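Local coordinates for protein AlyGC (Glaciecola chathamensis, PDB 5GKD) that cleaves alginate as a polysaccharide lyase of family 6, probably by beta-elimination at a calcium-containing site on a parallel beta-helix, at residues A[296-299]-A[303-306]; A[330-335]-A[629-634]. All coordinates share one frame; numbering follows the deposited sequence.

Contact 1: A[296-299]-A[303-306]. With CO3 (carbonate ion), chain J.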
loop_
_atom_site.group_PDB
_atom_site.type_symbol
_atom_site.label_atom_id
_atom_site.label_comp_id
_atom_site.label_asym_id
_atom_site.label_seq_id
_atom_site.Cartn_x
_atom_site.Cartn_y
_atom_site.Cartn_z
ATOM N N PRO A 296 2.321 12.858 38.035
ATOM C CA PRO A 296 3.385 13.068 39.026
ATOM C C PRO A 296 4.714 12.581 38.475
ATOM O O PRO A 296 4.788 11.517 37.860
ATOM C CB PRO A 296 2.938 12.226 40.226
ATOM C CG PRO A 296 1.510 11.849 39.955
ATOM C CD PRO A 296 1.331 11.867 38.483
ATOM N N ASN A 297 5.763 13.375 38.690
ATOM C CA ASN A 297 7.102 13.048 38.193
ATOM C C ASN A 297 7.071 12.720 36.700
ATOM O O ASN A 297 7.672 11.745 36.241
ATOM C CB ASN A 297 7.715 11.900 38.989
ATOM C CG ASN A 297 7.927 12.255 40.445
ATOM O OD1 ASN A 297 8.829 13.020 40.780
ATOM N ND2 ASN A 297 7.102 11.689 41.320
ATOM N N SER A 298 6.336 13.535 35.945
ATOM C CA SER A 298 6.114 13.277 34.531
ATOM C C SER A 298 7.428 13.171 33.772
ATOM O O SER A 298 8.382 13.895 34.048
ATOM C CB SER A 298 5.286 14.403 33.921
ATOM O OG SER A 298 5.171 14.224 32.526
ATOM N N LYS A 299 7.461 12.273 32.792
ATOM C CA LYS A 299 8.526 12.313 31.810
ATOM C C LYS A 299 8.378 13.548 30.932
ATOM O O LYS A 299 7.307 14.153 30.837
ATOM C CB LYS A 299 8.524 11.044 30.964
ATOM C CG LYS A 299 9.314 9.928 31.609
ATOM C CD LYS A 299 8.466 8.714 31.872
ATOM C CE LYS A 299 8.245 7.898 30.622
ATOM N NZ LYS A 299 8.070 6.458 30.974
ATOM N N TYR A 303 2.868 14.798 30.558
ATOM C CA TYR A 303 2.021 15.899 30.978
ATOM C C TYR A 303 2.438 16.435 32.341
ATOM O O TYR A 303 2.412 15.728 33.279
ATOM C CB TYR A 303 0.542 15.483 30.975
ATOM C CG TYR A 303 -0.048 15.071 29.645
ATOM C CD1 TYR A 303 -0.580 16.013 28.789
ATOM C CD2 TYR A 303 -0.073 13.762 29.249
ATOM C CE1 TYR A 303 -1.138 15.658 27.625
ATOM C CE2 TYR A 303 -0.622 13.398 28.059
ATOM C CZ TYR A 303 -1.137 14.346 27.243
ATOM O OH TYR A 303 -1.674 13.983 26.075
ATOM N N HIS A 304 2.834 17.687 32.423
ATOM C CA HIS A 304 3.260 18.262 33.675
ATOM C C HIS A 304 2.125 18.981 34.382
ATOM O O HIS A 304 1.369 19.684 33.765
ATOM C CB HIS A 304 4.475 19.145 33.490
ATOM C CG HIS A 304 5.636 18.436 32.899
ATOM N ND1 HIS A 304 5.668 18.041 31.593
ATOM C CD2 HIS A 304 6.811 18.048 33.436
ATOM C CE1 HIS A 304 6.802 17.441 31.348
ATOM N NE2 HIS A 304 7.510 17.420 32.449
ATOM N N GLN A 305 2.030 18.772 35.684
ATOM C CA GLN A 305 0.953 19.314 36.500
ATOM C C GLN A 305 0.814 20.819 36.310
ATOM O O GLN A 305 1.806 21.548 36.255
ATOM C CB GLN A 305 1.238 18.987 37.965
ATOM C CG GLN A 305 0.259 19.577 38.985
ATOM C CD GLN A 305 0.657 19.240 40.411
ATOM O OE1 GLN A 305 1.817 19.393 40.789
ATOM N NE2 GLN A 305 -0.302 18.767 41.205
ATOM N N VAL A 306 -0.426 21.284 36.196
ATOM C CA VAL A 306 -0.668 22.720 36.152
ATOM C C VAL A 306 -0.368 23.324 37.519
ATOM O O VAL A 306 -0.916 22.902 38.543
ATOM C CB VAL A 306 -2.109 23.020 35.717
ATOM C CG1 VAL A 306 -2.414 24.479 35.933
ATOM C CG2 VAL A 306 -2.282 22.685 34.271
HETATM C C CO3 J . -1.183 16.033 23.142
HETATM O O1 CO3 J . -1.645 17.155 22.666
HETATM O O2 CO3 J . -1.907 15.569 24.115
HETATM O O3 CO3 J . -0.050 15.465 22.658
HETATM O O HOH W 1 10.274 16.082 33.079
#
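S298 lies under the imidazole of H304, its CB 4.0 Å from the ring centroid and 10° off the ring normal, which makes this a CH-pi contact over the face. The hydroxyl shares that face: OG is anti to the backbone N (chi1 175°), a setting that also brings it to the backbone of Y303 farther along the same loop. S298 OG accepts a weak hydrogen bond from Y303 N at 3.1 Å, bent to 131°. The same S298 OG donates to K299 O at 2.7 Å. One hydroxyl therefore joins two backbone groups across the bend. A water bridges the two residues, donating to S298 O and lying at the edge of the H304 ring, in its plane, 3.1 Å from H304 NE2. With an alanine in place of H304, S298 CB is likely to lose its aromatic cover and the water its ring partner. Further out, the Y303 side chain sets off away from 296-299, with CG anti to the carbonyl carbon, and its OH donates a 2.5 Å hydrogen bond to O2 of the carbonate, which approaches near the plane of the phenol ring. R240 and R332 make cation-pi contacts with that ring, while R240 and R264 also bind the anion. The bend thus belongs to a connection between strands 289-292 and 310-317 of the parallel beta-helix, with S298 and H304 packed against each other within it and Y303 reaching into the anion pocket near the calcium ion, consistent with a substrate-binding cleft.

Contact 2: A[330-335]-A[629-634]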
loop_
_atom_site.group_PDB
_atom_site.type_symbol
_atom_site.label_atom_id
_atom_site.label_comp_id
_atom_site.label_asym_id
_atom_site.label_seq_id
_atom_site.Cartn_x
_atom_site.Cartn_y
_atom_site.Cartn_z
ATOM N N LYS A 330 -5.742 7.336 36.139
ATOM C CA LYS A 330 -4.758 6.714 37.017
ATOM C C LYS A 330 -3.352 7.217 36.730
ATOM O O LYS A 330 -2.543 7.330 37.654
ATOM C CB LYS A 330 -4.833 5.197 36.887
ATOM C CG LYS A 330 -6.195 4.622 37.239
ATOM C CD LYS A 330 -6.523 4.822 38.709
ATOM C CE LYS A 330 -7.671 3.920 39.139
ATOM N NZ LYS A 330 -7.483 2.502 38.678
ATOM N N GLU A 331 -3.050 7.537 35.466
ATOM C CA GLU A 331 -1.759 8.119 35.127
ATOM C C GLU A 331 -1.719 9.602 35.467
ATOM O O GLU A 331 -0.835 10.051 36.201
ATOM C CB GLU A 331 -1.440 7.906 33.637
ATOM C CG GLU A 331 -0.077 8.444 33.220
ATOM C CD GLU A 331 0.049 8.729 31.728
ATOM O OE1 GLU A 331 -0.985 8.685 31.026
ATOM O OE2 GLU A 331 1.192 8.999 31.262
ATOM N N ARG A 332 -2.666 10.375 34.931
ATOM C CA ARG A 332 -2.703 11.829 35.112
ATOM C C ARG A 332 -3.459 12.187 36.398
ATOM O O ARG A 332 -4.579 12.691 36.393
ATOM C CB ARG A 332 -3.325 12.501 33.889
ATOM C CG ARG A 332 -2.491 12.451 32.610
ATOM C CD ARG A 332 -3.223 13.144 31.461
ATOM N NE ARG A 332 -4.343 12.345 30.970
ATOM C CZ ARG A 332 -4.475 11.915 29.723
ATOM N NH1 ARG A 332 -3.567 12.213 28.818
ATOM N NH2 ARG A 332 -5.524 11.187 29.385
ATOM N N SER A 333 -2.798 11.952 37.520
ATOM C CA SER A 333 -3.432 12.050 38.825
ATOM C C SER A 333 -3.074 13.327 39.568
ATOM O O SER A 333 -3.532 13.518 40.696
ATOM C CB SER A 333 -3.053 10.836 39.681
ATOM O OG SER A 333 -1.654 10.813 39.900
ATOM N N ALA A 334 -2.265 14.193 38.979
ATOM C CA ALA A 334 -1.808 15.423 39.621
ATOM C C ALA A 334 -2.731 16.559 39.186
ATOM O O ALA A 334 -2.625 17.056 38.062
ATOM C CB ALA A 334 -0.351 15.716 39.261
ATOM N N ALA A 335 -3.629 16.971 40.089
ATOM C CA ALA A 335 -4.601 18.023 39.823
ATOM C C ALA A 335 -3.949 19.401 39.897
ATOM O O ALA A 335 -2.862 19.555 40.454
ATOM C CB ALA A 335 -5.759 17.920 40.814
ATOM N N THR A 629 -2.370 4.699 21.400
ATOM C CA THR A 629 -2.719 5.455 22.589
ATOM C C THR A 629 -2.692 6.955 22.317
ATOM O O THR A 629 -2.505 7.745 23.238
ATOM C CB THR A 629 -1.782 5.085 23.740
ATOM O OG1 THR A 629 -0.435 5.323 23.347
ATOM C CG2 THR A 629 -1.895 3.612 24.064
ATOM N N ASP A 630 -2.897 7.359 21.072
ATOM C CA ASP A 630 -2.909 8.780 20.752
ATOM C C ASP A 630 -4.189 9.452 21.233
ATOM O O ASP A 630 -5.288 8.904 21.124
ATOM C CB ASP A 630 -2.750 8.993 19.249
ATOM C CG ASP A 630 -2.826 10.450 18.863
ATOM O OD1 ASP A 630 -1.841 11.159 19.127
ATOM O OD2 ASP A 630 -3.859 10.889 18.301
ATOM N N GLU A 631 -4.042 10.655 21.742
ATOM C CA GLU A 631 -5.177 11.475 22.140
ATOM C C GLU A 631 -5.169 12.810 21.405
ATOM O O GLU A 631 -5.564 13.839 21.947
ATOM C CB GLU A 631 -5.190 11.684 23.651
ATOM C CG GLU A 631 -5.267 10.390 24.448
ATOM C CD GLU A 631 -5.122 10.617 25.945
ATOM O OE1 GLU A 631 -3.971 10.616 26.431
ATOM O OE2 GLU A 631 -6.159 10.799 26.626
ATOM N N SER A 632 -4.748 12.803 20.147
ATOM C CA SER A 632 -4.596 14.029 19.388
ATOM C C SER A 632 -5.706 14.290 18.391
ATOM O O SER A 632 -5.619 15.278 17.652
ATOM C CB SER A 632 -3.262 14.012 18.652
ATOM O OG SER A 632 -2.210 13.823 19.560
ATOM N N THR A 633 -6.733 13.444 18.336
ATOM C CA THR A 633 -7.745 13.494 17.283
ATOM C C THR A 633 -9.133 13.332 17.897
ATOM O O THR A 633 -9.282 13.078 19.091
ATOM C CB THR A 633 -7.495 12.407 16.223
ATOM O OG1 THR A 633 -7.505 11.122 16.851
ATOM C CG2 THR A 633 -6.149 12.605 15.555
ATOM N N PHE A 634 -10.163 13.457 17.059
ATOM C CA PHE A 634 -11.535 13.395 17.525
ATOM C C PHE A 634 -12.329 12.246 16.930
ATOM O O PHE A 634 -13.417 11.945 17.433
ATOM C CB PHE A 634 -12.262 14.716 17.215
ATOM C CG PHE A 634 -11.521 15.937 17.665
ATOM C CD1 PHE A 634 -11.100 16.065 18.976
ATOM C CD2 PHE A 634 -11.216 16.950 16.768
ATOM C CE1 PHE A 634 -10.422 17.191 19.398
ATOM C CE2 PHE A 634 -10.524 18.080 17.188
ATOM C CZ PHE A 634 -10.133 18.200 18.509
#
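R332 and E631 meet head on, their side chains arriving from opposite directions, in a two-pronged salt bridge. R332 NH1 donates to E631 OE1 at 2.9 Å. R332 NH2 donates to E631 OE2 at the same 2.9 Å, and both bonds are fairly straight, at about 160°. Both oxygens are approached on their syn side and lie near the guanidinium plane, but the pairing is twisted, with the two flat groups 35° apart. A bend at chi3 (-73°) in R332 turns its end-on edge to the carboxylate, whereas the E631 chain runs extended beyond CG. NE donates to G327 O, and NH2 has a further bond to a residue adjoining one of the segments, so the guanidinium is held by more than the carboxylate and its rotation is restricted. E631 OE2 has a second cationic partner in R284, and two arginines thus share this carboxylate, which would probably favour its charged form. E331, whose OE1 stays 5.8 Å from E631 OE1, has its own salt bridge to R302. Beside the glutamate, D630 closes an Asx turn: its OD2 accepts from S632 N at 2.8 Å, from above the carboxylate plane. D630 OD1 accepts from S632 OG at 2.7 Å. On the arginine side, R332 is the centre of an inverse gamma turn; its backbone N donates to D329 OD1 and its O accepts from N293 ND2. The CA atoms of R332 and E631 are 13.2 Å apart, so side chains alone span the gap. This is a bidentate arginine-carboxylate bridge between loops of two parallel beta-helices, beside the carbonate-marked pocket.

Contact 1 is local, two parts of one loop folded together with three residues between them, whereas contact 2 joins segments 294 residues apart, from different beta-helices. Both are only partly buried; contact 2 sets buried R332 against partly exposed E631, and contact 1 lies farther from the centre of the chain. Their chemistry differs accordingly: the first buries 151 Å² mainly through S298 and H304, with a bridging water, the second 82 Å² through paired charges. They also touch directly. Q305 NE2 probably donates to A335 O, P296 packs on S333, and the Y303 ring meets the R332 guanidinium, linking the carbonate pocket to the bridge between the helices.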